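PDB 1JOV: HI1317 from Haemophilus influenzae, which probably interconverts the alpha and beta anomers of D-glucose 6-phosphate, acting as a glucose-6-phosphate 1-epimerase. Local coordinates for residues N19-L24 with K34-G39; A40-W45 with V125-T130; Y195-M200 with S221-W226; L215-A220 with L247-I252. All coordinates share one frame; numbering follows the deposited sequence. Where two conformers were deposited one is given.

Contact 1 (N19-L24 with K34-G39); sequences NDIPVL and KISLQG
The beta hairpin of strands 21-28 and 31-36 joins Leu24 to Ile35 and Val23 to Ser36 at this contact, within an antiparallel five-stranded sheet. Leu24 and Ile35 form a hydrogen-bonded pair: Leu24 N gives to Ile35 O at 2.8 Å, and Ile35 N returns a bond to Leu24 O at 2.9 Å. Leu24 O also meets Lys34 CA at 3.0 Å in a CA-H...O contact. Past the non-hydrogen-bonded pair Val23-Ser36 the ladder gains one more rung, a nearly straight bond (171°) from Leu37 N to Pro22 O.

On the face of Leu24, the Leu24 and Leu37 side chains cross, CD1 of Leu24 lying 4.2 Å from CD2 of Leu37, and both residues also touch Phe112 of strand 107-115. On the other face, Ile21 CG2 lies 3.4 Å from Ser36 OG. With OG anti to the backbone N (chi1 156°), Ser36 OG donates to Gln38 O at 2.8 Å, on a lone pair of that carbonyl and in its plane. Ile21 CD1 lies against the Gln38 amide, whose OE1 is bonded to Gly66 N. Backbone bonds thus set the register, while hydrogen bonds to Gln38 O and Gly66 N let the buried Ser36 and Gln38 polar groups lie against aliphatic Ile21.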
loop_
_atom_site.group_PDB
_atom_site.type_symbol
_atom_site.label_atom_id
_atom_site.label_comp_id
_atom_site.label_asym_id
_atom_site.label_seq_id
_atom_site.Cartn_x
_atom_site.Cartn_y
_atom_site.Cartn_z
ATOM N N ASN A 19 12.763 13.875 -7.798
ATOM C CA ASN A 19 12.083 15.121 -8.151
ATOM C C ASN A 19 11.911 15.957 -6.878
ATOM O O ASN A 19 12.906 16.366 -6.227
ATOM C CB ASN A 19 10.781 14.945 -8.921
ATOM C CG ASN A 19 11.012 14.438 -10.326
ATOM O OD1 ASN A 19 12.137 14.539 -10.838
ATOM N ND2 ASN A 19 9.983 13.822 -10.940
ATOM N N ASP A 20 10.687 16.169 -6.480
ATOM C CA ASP A 20 10.362 16.961 -5.262
ATOM C C ASP A 20 10.394 16.203 -3.925
ATOM O O ASP A 20 10.463 16.819 -2.863
ATOM C CB ASP A 20 8.929 17.490 -5.384
ATOM C CG ASP A 20 8.820 18.669 -6.328
ATOM O OD1 ASP A 20 9.868 19.198 -6.746
ATOM O OD2 ASP A 20 7.688 19.068 -6.643
ATOM N N ILE A 21 10.306 14.877 -3.932
ATOM C CA ILE A 21 10.069 14.097 -2.739
ATOM C C ILE A 21 11.241 13.211 -2.246
ATOM O O ILE A 21 11.850 12.492 -3.040
ATOM C CB ILE A 21 8.895 13.168 -3.067
ATOM C CG1 ILE A 21 7.548 13.900 -3.171
ATOM C CG2 ILE A 21 8.818 12.052 -2.021
ATOM C CD1 ILE A 21 6.477 13.100 -3.865
ATOM N N PRO A 22 11.558 13.249 -0.943
ATOM C CA PRO A 22 12.661 12.427 -0.393
ATOM C C PRO A 22 12.192 10.984 -0.227
ATOM O O PRO A 22 11.030 10.791 0.239
ATOM C CB PRO A 22 12.965 13.101 0.937
ATOM C CG PRO A 22 11.846 14.040 1.157
ATOM C CD PRO A 22 10.911 14.082 0.073
ATOM N N VAL A 23 13.016 10.053 -0.623
ATOM C CA VAL A 23 12.721 8.638 -0.619
ATOM C C VAL A 23 13.857 7.860 0.010
ATOM O O VAL A 23 15.019 7.956 -0.393
ATOM C CB VAL A 23 12.445 8.115 -2.069
ATOM C CG1 VAL A 23 12.169 6.605 -2.065
ATOM C CG2 VAL A 23 11.295 8.888 -2.680
ATOM N N LEU A 24 13.561 7.019 0.999
ATOM C CA LEU A 24 14.585 6.172 1.497
ATOM C C LEU A 24 14.788 5.007 0.586
ATOM O O LEU A 24 13.796 4.356 0.160
ATOM C CB LEU A 24 14.193 5.601 2.864
ATOM C CG LEU A 24 14.237 6.515 3.982
ATOM C CD1 LEU A 24 13.517 5.918 5.215
ATOM C CD2 LEU A 24 15.705 6.727 4.320
ATOM N N LYS A 34 11.948 0.972 -1.217
ATOM C CA LYS A 34 11.989 2.391 -1.313
ATOM C C LYS A 34 10.752 2.889 -0.613
ATOM O O LYS A 34 9.621 2.362 -0.791
ATOM C CB LYS A 34 11.976 2.824 -2.780
ATOM C CG LYS A 34 13.268 2.450 -3.568
ATOM C CD LYS A 34 13.188 3.048 -5.016
ATOM C CE LYS A 34 14.482 2.783 -5.854
ATOM N NZ LYS A 34 14.482 1.354 -6.291
ATOM N N ILE A 35 10.967 3.891 0.196
ATOM C CA ILE A 35 9.850 4.449 0.990
ATOM C C ILE A 35 9.816 5.966 0.833
ATOM O O ILE A 35 10.757 6.675 1.224
ATOM C CB ILE A 35 9.991 4.170 2.511
ATOM C CG1 ILE A 35 10.170 2.641 2.727
ATOM C CG2 ILE A 35 8.711 4.738 3.273
ATOM C CD1 ILE A 35 11.626 2.015 2.722
ATOM N N SER A 36 8.752 6.507 0.285
ATOM C CA SER A 36 8.672 7.937 0.163
ATOM C C SER A 36 8.375 8.523 1.576
ATOM O O SER A 36 7.435 8.101 2.288
ATOM C CB SER A 36 7.467 8.284 -0.719
ATOM O OG SER A 36 7.005 9.589 -0.447
ATOM N N LEU A 37 9.068 9.569 1.977
ATOM C CA LEU A 37 8.714 10.195 3.284
ATOM C C LEU A 37 7.353 10.947 3.200
ATOM O O LEU A 37 6.676 11.151 4.211
ATOM C CB LEU A 37 9.830 11.132 3.734
ATOM C CG LEU A 37 11.193 10.519 4.068
ATOM C CD1 LEU A 37 12.043 11.526 4.844
ATOM C CD2 LEU A 37 11.031 9.224 4.861
ATOM N N GLN A 38 6.967 11.294 1.966
ATOM C CA GLN A 38 5.665 11.879 1.788
ATOM C C GLN A 38 4.702 10.672 1.954
ATOM O O GLN A 38 4.752 9.722 1.173
ATOM C CB GLN A 38 5.412 12.535 0.447
ATOM C CG GLN A 38 3.955 12.931 0.265
ATOM C CD GLN A 38 3.706 13.589 -1.062
ATOM O OE1 GLN A 38 4.201 14.686 -1.308
ATOM N NE2 GLN A 38 2.982 13.116 -2.063
ATOM N N GLY A 39 3.842 10.736 2.925
ATOM C CA GLY A 39 2.823 9.684 3.151
ATOM C C GLY A 39 3.437 8.389 3.763
ATOM O O GLY A 39 2.726 7.348 3.753
#

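Contact 2 (A40-W45 with V125-T130); sequences AQLISW and VSMVFT
Strands 41-45 and 125-129 run in roughly the same direction, 33° apart, with their axes 9.6 Å from each other at the closest, a spacing bridged by side chains. Met127 reaches across the gap: its chain is extended beyond CG, and the terminal CE comes to 3.3 Å from Ala40 O and 3.9 Å from Leu42 CB. Beside it, Ala40 CB meets Val125 CG2.

The Phe129 ring is approached along its edge. Leu42 CD1 lies near the ring plane, 3.9 Å from Phe129 CZ, and Trp45 CD1 comes to 3.6 Å from Phe129 CD1. The five-membered ring of Trp45 is inclined to the Phe129 ring by 47°, an oblique pairing. With its CG anti to the backbone N (chi1 172°), Trp45 extends across the gap, and its NE1 gives a hydrogen bond of 2.6 Å to a water that in turn donates to Thr130 O at 2.7 Å. The indole N-H is thereby satisfied at the Trp45 end of a largely apolar interface.

Ile35 and Cys133 add to this packing from the adjoining strands 31-36 and 133-139. Such interleaving of side chains between two antiparallel sheets is the packing of a beta-sandwich, in keeping with the all-beta galactose mutarotase-like fold of the aldose 1-epimerase family.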
loop_
_atom_site.group_PDB
_atom_site.type_symbol
_atom_site.label_atom_id
_atom_site.label_comp_id
_atom_site.label_asym_id
_atom_site.label_seq_id
_atom_site.Cartn_x
_atom_site.Cartn_y
_atom_site.Cartn_z
ATOM N N ALA A 40 4.670 8.444 4.249
ATOM C CA ALA A 40 5.362 7.224 4.743
ATOM C C ALA A 40 4.992 6.094 3.797
ATOM O O ALA A 40 4.508 5.012 4.247
ATOM C CB ALA A 40 4.862 6.927 6.187
ATOM N N GLN A 41 5.195 6.280 2.493
ATOM C CA GLN A 41 4.621 5.397 1.523
ATOM C C GLN A 41 5.585 4.395 0.911
ATOM O O GLN A 41 6.514 4.766 0.182
ATOM C CB GLN A 41 3.929 6.205 0.424
ATOM C CG GLN A 41 3.086 5.434 -0.490
ATOM C CD GLN A 41 2.196 6.374 -1.301
ATOM O OE1 GLN A 41 1.764 7.427 -0.844
ATOM N NE2 GLN A 41 1.855 5.881 -2.528
ATOM N N LEU A 42 5.544 3.139 1.342
ATOM C CA LEU A 42 6.381 2.124 0.673
ATOM C C LEU A 42 6.031 2.076 -0.852
ATOM O O LEU A 42 4.832 1.936 -1.209
ATOM C CB LEU A 42 6.004 0.789 1.327
ATOM C CG LEU A 42 6.811 -0.424 0.816
ATOM C CD1 LEU A 42 8.372 -0.396 0.978
ATOM C CD2 LEU A 42 6.239 -1.690 1.515
ATOM N N ILE A 43 6.996 2.413 -1.711
ATOM C CA ILE A 43 6.738 2.295 -3.143
ATOM C C ILE A 43 7.408 1.201 -3.944
ATOM O O ILE A 43 7.072 1.018 -5.131
ATOM C CB ILE A 43 7.005 3.698 -3.781
ATOM C CG1 ILE A 43 8.392 4.210 -3.402
ATOM C CG2 ILE A 43 5.914 4.628 -3.236
ATOM C CD1 ILE A 43 8.866 5.407 -4.261
ATOM N N SER A 44 8.331 0.491 -3.295
ATOM C CA SER A 44 8.994 -0.639 -3.974
ATOM C C SER A 44 9.433 -1.642 -2.898
ATOM O O SER A 44 9.862 -1.251 -1.813
ATOM C CB SER A 44 10.244 -0.133 -4.673
ATOM O OG SER A 44 11.044 -1.201 -5.218
ATOM N N TRP A 45 9.271 -2.886 -3.210
ATOM C CA TRP A 45 9.772 -3.916 -2.290
ATOM C C TRP A 45 10.133 -5.148 -3.108
ATOM O O TRP A 45 9.263 -5.742 -3.728
ATOM C CB TRP A 45 8.816 -4.225 -1.096
ATOM C CG TRP A 45 9.299 -5.397 -0.323
ATOM C CD1 TRP A 45 10.507 -5.550 0.308
ATOM C CD2 TRP A 45 8.570 -6.615 -0.098
ATOM N NE1 TRP A 45 10.555 -6.771 0.946
ATOM C CE2 TRP A 45 9.423 -7.481 0.614
ATOM C CE3 TRP A 45 7.324 -7.090 -0.497
ATOM C CZ2 TRP A 45 9.004 -8.744 1.024
ATOM C CZ3 TRP A 45 6.916 -8.371 -0.117
ATOM C CH2 TRP A 45 7.788 -9.183 0.591
ATOM N N VAL A 125 3.767 4.591 11.354
ATOM C CA VAL A 125 3.799 3.435 10.443
ATOM C C VAL A 125 5.075 2.692 10.731
ATOM O O VAL A 125 6.156 3.292 10.809
ATOM C CB VAL A 125 3.786 3.824 8.946
ATOM C CG1 VAL A 125 4.189 2.642 8.092
ATOM C CG2 VAL A 125 2.409 4.338 8.535
ATOM N N SER A 126 4.963 1.367 10.881
ATOM C CA SER A 126 6.192 0.601 10.969
ATOM C C SER A 126 6.266 -0.345 9.783
ATOM O O SER A 126 5.278 -0.862 9.305
ATOM C CB SER A 126 6.276 -0.320 12.241
ATOM O OG SER A 126 5.207 -1.249 12.270
ATOM N N MET A 127 7.480 -0.656 9.368
ATOM C CA MET A 127 7.677 -1.589 8.286
ATOM C C MET A 127 8.799 -2.547 8.682
ATOM O O MET A 127 9.836 -2.075 9.068
ATOM C CB MET A 127 8.098 -0.872 6.986
ATOM C CG MET A 127 7.030 0.196 6.574
ATOM S SD MET A 127 7.630 1.026 5.042
ATOM C CE MET A 127 6.362 2.320 4.910
ATOM N N VAL A 128 8.560 -3.856 8.624
ATOM C CA VAL A 128 9.524 -4.854 9.004
ATOM C C VAL A 128 9.800 -5.716 7.757
ATOM O O VAL A 128 8.899 -6.340 7.217
ATOM C CB VAL A 128 9.037 -5.749 10.185
ATOM C CG1 VAL A 128 10.132 -6.733 10.590
ATOM C CG2 VAL A 128 8.609 -4.899 11.368
ATOM N N PHE A 129 11.058 -5.717 7.325
ATOM C CA PHE A 129 11.508 -6.459 6.149
ATOM C C PHE A 129 12.367 -7.689 6.492
ATOM O O PHE A 129 13.432 -7.576 7.112
ATOM C CB PHE A 129 12.373 -5.540 5.245
ATOM C CG PHE A 129 11.676 -4.254 4.836
ATOM C CD1 PHE A 129 10.894 -4.229 3.686
ATOM C CD2 PHE A 129 11.779 -3.084 5.570
ATOM C CE1 PHE A 129 10.239 -3.102 3.257
ATOM C CE2 PHE A 129 11.141 -1.937 5.145
ATOM C CZ PHE A 129 10.355 -1.916 3.986
ATOM N N THR A 130 11.870 -8.824 6.069
ATOM C CA THR A 130 12.528 -10.136 6.196
ATOM C C THR A 130 12.328 -10.748 4.803
ATOM O O THR A 130 12.497 -10.090 3.768
ATOM C CB THR A 130 11.804 -10.991 7.287
ATOM O OG1 THR A 130 10.380 -11.089 7.015
ATOM C CG2 THR A 130 11.991 -10.371 8.662
HETATM O O HOH W 1 12.555 -7.858 2.206
#

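Contact 3 (Y195-M200 with S221-W226); sequences YSAENM and SQFVLW
Tyr195 and Phe223 form an antiparallel hydrogen-bonded pair, and the Phe223 side chain then reaches beneath the loop that follows Ser196. Tyr195 N bonds to Phe223 O and Phe223 N to Tyr195 O, each at 2.8 Å. Ala197 N adds a bond of 3.0 Å to Ser221 O, approaching from above the carbonyl plane.

Phe223 has its CG anti to the carbonyl carbon (chi1 -68°), and from there its ring extends under residues 197-200. Ala197 CB sits over one face, 3.9 Å from the centroid and offset toward the rim, a CH-pi contact. At the edge, Asn199 O lies in the ring plane, 3.4 Å from Phe223 CE2, where the ring's weakly positive hydrogens probably suit a carbonyl. Met200 is folded back by successive bends at chi2 (-62°) and chi3 (-83°), which bring its SD obliquely to 4.2 Å from Phe223 CZ, a Met-aromatic contact. The ring also meets that of His217.

Tyr195 runs side by side with Leu225, pointing the same way. Its CE1 touches Leu225 CB at 4.0 Å, while Phe223 O lies at the edge of the phenol ring; the hydroxyl is hydrogen-bonded to Arg185 NH1. Ser221 and Gln222 both face Ala250 of the adjoining strand 244-251, a classic beta bulge. Strands 191-196 and 222-227 are thus neighbours in the sheet whose next strand carries predicted active-site Glu248, one layer of the galactose mutarotase-like beta-sandwich.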
loop_
_atom_site.group_PDB
_atom_site.type_symbol
_atom_site.label_atom_id
_atom_site.label_comp_id
_atom_site.label_asym_id
_atom_site.label_seq_id
_atom_site.Cartn_x
_atom_site.Cartn_y
_atom_site.Cartn_z
ATOM N N TYR A 195 -15.221 -5.986 0.281
ATOM C CA TYR A 195 -15.555 -7.206 0.963
ATOM C C TYR A 195 -15.429 -7.072 2.481
ATOM O O TYR A 195 -14.574 -6.354 3.001
ATOM C CB TYR A 195 -14.549 -8.307 0.660
ATOM C CG TYR A 195 -14.499 -8.889 -0.754
ATOM C CD1 TYR A 195 -13.828 -8.242 -1.781
ATOM C CD2 TYR A 195 -15.077 -10.123 -1.040
ATOM C CE1 TYR A 195 -13.719 -8.790 -3.056
ATOM C CE2 TYR A 195 -14.978 -10.672 -2.289
ATOM C CZ TYR A 195 -14.311 -10.018 -3.311
ATOM O OH TYR A 195 -14.221 -10.617 -4.585
ATOM N N SER A 196 -16.298 -7.765 3.195
ATOM C CA SER A 196 -16.137 -7.931 4.611
ATOM C C SER A 196 -14.892 -8.797 4.723
ATOM O O SER A 196 -14.625 -9.612 3.866
ATOM C CB SER A 196 -17.349 -8.662 5.243
ATOM O OG SER A 196 -18.551 -7.923 5.042
ATOM N N ALA A 197 -14.107 -8.578 5.758
ATOM C CA ALA A 197 -12.880 -9.306 6.060
ATOM C C ALA A 197 -13.142 -10.520 6.923
ATOM O O ALA A 197 -12.705 -10.606 8.079
ATOM C CB ALA A 197 -11.899 -8.380 6.813
ATOM N N GLU A 198 -13.826 -11.501 6.358
ATOM C CA GLU A 198 -14.196 -12.672 7.129
ATOM C C GLU A 198 -12.984 -13.418 7.617
ATOM O O GLU A 198 -12.863 -13.757 8.795
ATOM C CB GLU A 198 -15.085 -13.583 6.277
ATOM C CG GLU A 198 -16.427 -12.965 5.896
ATOM C CD GLU A 198 -17.183 -12.414 7.096
ATOM O OE1 GLU A 198 -16.607 -12.376 8.207
ATOM O OE2 GLU A 198 -18.355 -12.006 6.928
ATOM N N ASN A 199 -12.108 -13.734 6.689
ATOM C CA ASN A 199 -10.884 -14.483 6.982
ATOM C C ASN A 199 -9.742 -13.510 6.711
ATOM O O ASN A 199 -9.801 -12.793 5.730
ATOM C CB ASN A 199 -10.823 -15.676 6.026
ATOM C CG ASN A 199 -9.421 -16.303 5.889
ATOM O OD1 ASN A 199 -8.614 -16.308 6.820
ATOM N ND2 ASN A 199 -9.155 -16.874 4.712
ATOM N N MET A 200 -8.694 -13.539 7.518
ATOM C CA MET A 200 -7.616 -12.539 7.354
ATOM C C MET A 200 -6.544 -12.877 6.322
ATOM O O MET A 200 -5.575 -12.116 6.163
ATOM C CB MET A 200 -6.990 -12.243 8.711
ATOM C CG MET A 200 -7.992 -11.566 9.640
ATOM S SD MET A 200 -8.606 -9.932 9.081
ATOM C CE MET A 200 -7.330 -8.983 9.633
ATOM N N SER A 221 -11.288 -4.777 8.765
ATOM C CA SER A 221 -12.709 -5.028 8.831
ATOM C C SER A 221 -13.220 -5.187 7.393
ATOM O O SER A 221 -14.193 -5.913 7.177
ATOM C CB SER A 221 -13.449 -3.926 9.595
ATOM O OG SER A 221 -13.128 -2.647 9.073
ATOM N N GLN A 222 -12.574 -4.524 6.443
ATOM C CA GLN A 222 -12.976 -4.500 5.035
ATOM C C GLN A 222 -11.755 -4.806 4.169
ATOM O O GLN A 222 -10.617 -4.493 4.568
ATOM C CB GLN A 222 -13.532 -3.183 4.525
ATOM C CG GLN A 222 -15.047 -3.005 4.820
ATOM C CD GLN A 222 -15.331 -3.014 6.313
ATOM O OE1 GLN A 222 -16.213 -3.730 6.821
ATOM N NE2 GLN A 222 -14.584 -2.227 7.014
ATOM N N PHE A 223 -11.954 -5.385 3.015
ATOM C CA PHE A 223 -10.887 -5.606 2.034
ATOM C C PHE A 223 -11.417 -5.025 0.737
ATOM O O PHE A 223 -12.476 -5.431 0.277
ATOM C CB PHE A 223 -10.517 -7.087 1.781
ATOM C CG PHE A 223 -9.858 -7.810 2.894
ATOM C CD1 PHE A 223 -8.727 -7.252 3.515
ATOM C CD2 PHE A 223 -10.313 -9.063 3.317
ATOM C CE1 PHE A 223 -8.100 -7.885 4.559
ATOM C CE2 PHE A 223 -9.699 -9.717 4.367
ATOM C CZ PHE A 223 -8.610 -9.117 4.978
ATOM N N VAL A 224 -10.702 -4.072 0.136
ATOM C CA VAL A 224 -11.173 -3.434 -1.076
ATOM C C VAL A 224 -10.393 -4.007 -2.292
ATOM O O VAL A 224 -9.140 -4.032 -2.325
ATOM C CB VAL A 224 -10.973 -1.898 -0.962
ATOM C CG1 VAL A 224 -11.391 -1.144 -2.234
ATOM C CG2 VAL A 224 -11.751 -1.294 0.229
ATOM N N LEU A 225 -11.103 -4.515 -3.290
ATOM C CA LEU A 225 -10.406 -5.083 -4.441
ATOM C C LEU A 225 -10.672 -4.105 -5.540
ATOM O O LEU A 225 -11.837 -3.777 -5.777
ATOM C CB LEU A 225 -10.998 -6.438 -4.785
ATOM C CG LEU A 225 -10.344 -7.177 -5.956
ATOM C CD1 LEU A 225 -8.909 -7.564 -5.661
ATOM C CD2 LEU A 225 -11.211 -8.452 -6.212
ATOM N N TRP A 226 -9.606 -3.604 -6.205
ATOM C CA TRP A 226 -9.774 -2.515 -7.187
ATOM C C TRP A 226 -8.814 -2.565 -8.388
ATOM O O TRP A 226 -7.629 -2.723 -8.219
ATOM C CB TRP A 226 -9.531 -1.159 -6.571
ATOM C CG TRP A 226 -9.609 -0.004 -7.518
ATOM C CD1 TRP A 226 -10.686 0.379 -8.304
ATOM C CD2 TRP A 226 -8.524 0.872 -7.895
ATOM N NE1 TRP A 226 -10.359 1.474 -9.059
ATOM C CE2 TRP A 226 -9.042 1.817 -8.806
ATOM C CE3 TRP A 226 -7.181 1.017 -7.462
ATOM C CZ2 TRP A 226 -8.253 2.807 -9.365
ATOM C CZ3 TRP A 226 -6.389 2.015 -8.022
ATOM C CH2 TRP A 226 -6.923 2.923 -8.930
#

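Contact 4 (L215-A220 with L247-I252); sequences LHHHNA and LETARI
His217 and Thr249 share a buried hydrogen bond between strands 215-218 and 247-251, which run nearly parallel (12°) with axes 8.1 Å apart. His217 ND1 and Thr249 OG1 are 2.8 Å from each other, and either could be the donor. The hydroxyl lies in the imidazole plane at the ring's edge. The other ring nitrogen, NE2, is hydrogen-bonded to Asn202 OD1, so both nitrogens are engaged and the ring's rotation is fixed from two directions.

The second polar link belongs to Arg251. Bends at chi2 (-80°) and chi3 (-76°) curl its chain back so that NH1 donates to Asn219 O at 2.8 Å. This carbonyl lies close to the guanidinium plane, and the nitrogen sits in the carbonyl plane. The other two guanidinium nitrogens are also engaged: NE bonds to His254 O, while NH2 bonds to Leu255 O and forms a salt bridge with Glu260, which probably offsets the buried charge.

Around these bonds the packing is aliphatic. Leu215 CD1 meets Leu247 CD1 at 4.2 Å, Leu247 CD2 lies obliquely 4.1 Å from His217 CE1, and Ala220 CB touches Thr249 CG2 at 3.9 Å. Glu248, predicted to be an active-site residue, points away from strand 215-218, and its side chain touches His150, likewise predicted. This is sheet-on-sheet packing of a beta-sandwich, formed by the inward side of the strand whose other side carries the predicted active-site Glu248.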
loop_
_atom_site.group_PDB
_atom_site.type_symbol
_atom_site.label_atom_id
_atom_site.label_comp_id
_atom_site.label_asym_id
_atom_site.label_seq_id
_atom_site.Cartn_x
_atom_site.Cartn_y
_atom_site.Cartn_z
ATOM N N LEU A 215 -1.161 -12.847 1.414
ATOM C CA LEU A 215 -1.417 -11.698 2.328
ATOM C C LEU A 215 -1.993 -12.161 3.638
ATOM O O LEU A 215 -3.014 -12.877 3.646
ATOM C CB LEU A 215 -2.360 -10.653 1.723
ATOM C CG LEU A 215 -1.884 -10.147 0.397
ATOM C CD1 LEU A 215 -2.814 -9.304 -0.281
ATOM C CD2 LEU A 215 -0.435 -9.568 0.545
ATOM N N HIS A 216 -1.342 -11.777 4.745
ATOM C CA HIS A 216 -1.887 -12.050 6.090
ATOM C C HIS A 216 -2.243 -10.702 6.735
ATOM O O HIS A 216 -1.320 -10.003 7.197
ATOM C CB HIS A 216 -0.874 -12.802 6.930
ATOM C CG HIS A 216 -1.466 -13.502 8.118
ATOM N ND1 HIS A 216 -0.824 -14.536 8.769
ATOM C CD2 HIS A 216 -2.645 -13.325 8.766
ATOM C CE1 HIS A 216 -1.577 -14.960 9.771
ATOM N NE2 HIS A 216 -2.688 -14.243 9.792
ATOM N N HIS A 217 -3.535 -10.336 6.723
ATOM C CA HIS A 217 -3.971 -9.043 7.268
ATOM C C HIS A 217 -4.174 -9.131 8.803
ATOM O O HIS A 217 -4.366 -10.227 9.314
ATOM C CB HIS A 217 -5.257 -8.589 6.615
ATOM C CG HIS A 217 -5.209 -8.611 5.121
ATOM N ND1 HIS A 217 -4.930 -7.480 4.358
ATOM C CD2 HIS A 217 -5.365 -9.635 4.236
ATOM C CE1 HIS A 217 -4.961 -7.805 3.082
ATOM N NE2 HIS A 217 -5.235 -9.118 2.972
ATOM N N HIS A 218 -4.116 -8.026 9.518
ATOM C CA HIS A 218 -4.459 -8.020 10.962
ATOM C C HIS A 218 -5.377 -6.846 11.266
ATOM O O HIS A 218 -5.137 -5.740 10.814
ATOM C CB HIS A 218 -3.247 -7.934 11.862
ATOM C CG HIS A 218 -2.281 -9.051 11.499
ATOM N ND1 HIS A 218 -2.364 -10.311 12.046
ATOM C CD2 HIS A 218 -1.210 -9.061 10.659
ATOM C CE1 HIS A 218 -1.381 -11.062 11.554
ATOM N NE2 HIS A 218 -0.663 -10.322 10.725
ATOM N N ASN A 219 -6.413 -7.107 12.023
ATOM C CA ASN A 219 -7.355 -6.043 12.389
ATOM C C ASN A 219 -8.086 -5.307 11.264
ATOM O O ASN A 219 -8.562 -4.205 11.498
ATOM C CB ASN A 219 -6.726 -5.026 13.341
ATOM C CG ASN A 219 -6.214 -5.665 14.566
ATOM O OD1 ASN A 219 -6.857 -6.585 15.117
ATOM N ND2 ASN A 219 -5.065 -5.211 15.033
ATOM N N ALA A 220 -8.224 -5.962 10.090
ATOM C CA ALA A 220 -8.965 -5.401 8.980
ATOM C C ALA A 220 -10.448 -5.637 9.251
ATOM O O ALA A 220 -10.802 -6.652 9.835
ATOM C CB ALA A 220 -8.536 -6.011 7.658
ATOM N N LEU A 247 -5.397 -4.750 -3.554
ATOM C CA LEU A 247 -6.084 -5.570 -2.548
ATOM C C LEU A 247 -5.772 -4.806 -1.238
ATOM O O LEU A 247 -4.708 -5.003 -0.641
ATOM C CB LEU A 247 -5.646 -7.025 -2.520
ATOM C CG LEU A 247 -6.768 -7.902 -1.969
ATOM C CD1 LEU A 247 -6.503 -9.373 -2.242
ATOM C CD2 LEU A 247 -6.956 -7.675 -0.472
ATOM N N GLU A 248 -6.657 -3.918 -0.871
ATOM C CA GLU A 248 -6.489 -3.006 0.229
ATOM C C GLU A 248 -6.908 -3.532 1.605
ATOM O O GLU A 248 -8.016 -4.069 1.773
ATOM C CB GLU A 248 -7.302 -1.747 -0.021
ATOM C CG GLU A 248 -7.104 -1.154 -1.400
ATOM C CD GLU A 248 -8.054 -0.023 -1.759
ATOM O OE1 GLU A 248 -8.592 0.606 -0.840
ATOM O OE2 GLU A 248 -8.254 0.236 -2.965
ATOM N N THR A 249 -6.042 -3.385 2.606
ATOM C CA THR A 249 -6.295 -3.751 4.016
ATOM C C THR A 249 -7.077 -2.581 4.629
ATOM O O THR A 249 -6.521 -1.469 4.655
ATOM C CB THR A 249 -4.991 -3.915 4.747
ATOM O OG1 THR A 249 -4.136 -4.833 4.037
ATOM C CG2 THR A 249 -5.243 -4.449 6.148
ATOM N N ALA A 250 -8.312 -2.736 5.111
ATOM C CA ALA A 250 -9.054 -1.541 5.439
ATOM C C ALA A 250 -9.951 -1.584 6.688
ATOM O O ALA A 250 -10.350 -2.641 7.102
ATOM C CB ALA A 250 -9.976 -1.145 4.314
ATOM N N ARG A 251 -10.201 -0.418 7.253
ATOM C CA ARG A 251 -11.068 -0.209 8.410
ATOM C C ARG A 251 -11.966 0.906 7.910
ATOM O O ARG A 251 -11.670 2.109 8.103
ATOM C CB ARG A 251 -10.277 0.118 9.676
ATOM C CG ARG A 251 -9.604 -1.136 10.298
ATOM C CD ARG A 251 -10.681 -1.956 11.137
ATOM N NE ARG A 251 -10.960 -1.313 12.423
ATOM C CZ ARG A 251 -10.276 -1.530 13.499
ATOM N NH1 ARG A 251 -9.305 -2.297 13.448
ATOM N NH2 ARG A 251 -10.560 -0.906 14.651
ATOM N N ILE A 252 -13.063 0.512 7.267
ATOM C CA ILE A 252 -13.959 1.476 6.660
ATOM C C ILE A 252 -15.243 1.659 7.493
ATOM O O ILE A 252 -15.683 2.815 7.743
ATOM C CB ILE A 252 -14.314 1.035 5.191
ATOM C CG1 ILE A 252 -13.100 1.131 4.246
ATOM C CG2 ILE A 252 -15.406 1.838 4.630
ATOM C CD1 ILE A 252 -13.241 0.364 2.944
#

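Contacts 1 and 3 pair neighbouring strands within a sheet and rest on backbone ladders, whereas contacts 2 and 4 join strands of facing sheets through side chains. Contacts 1 and 2 share the 31-36/41-47 edge of the five-stranded sheet, with Ile35 packing on Met127. Contacts 3 and 4, centres about 6 Å apart, interlock: His217 N probably donates to Met200 O, and Ser221 N to Ala250 O. Contact 3 is the partly exposed member; the other three are buried. The facing-sheet contacts differ in chemistry: contact 2 is largely apolar with one water bridge at its Trp45 end, contact 4 carries direct polar bonds, that of His217 and Thr249 buried, beside the predicted active site.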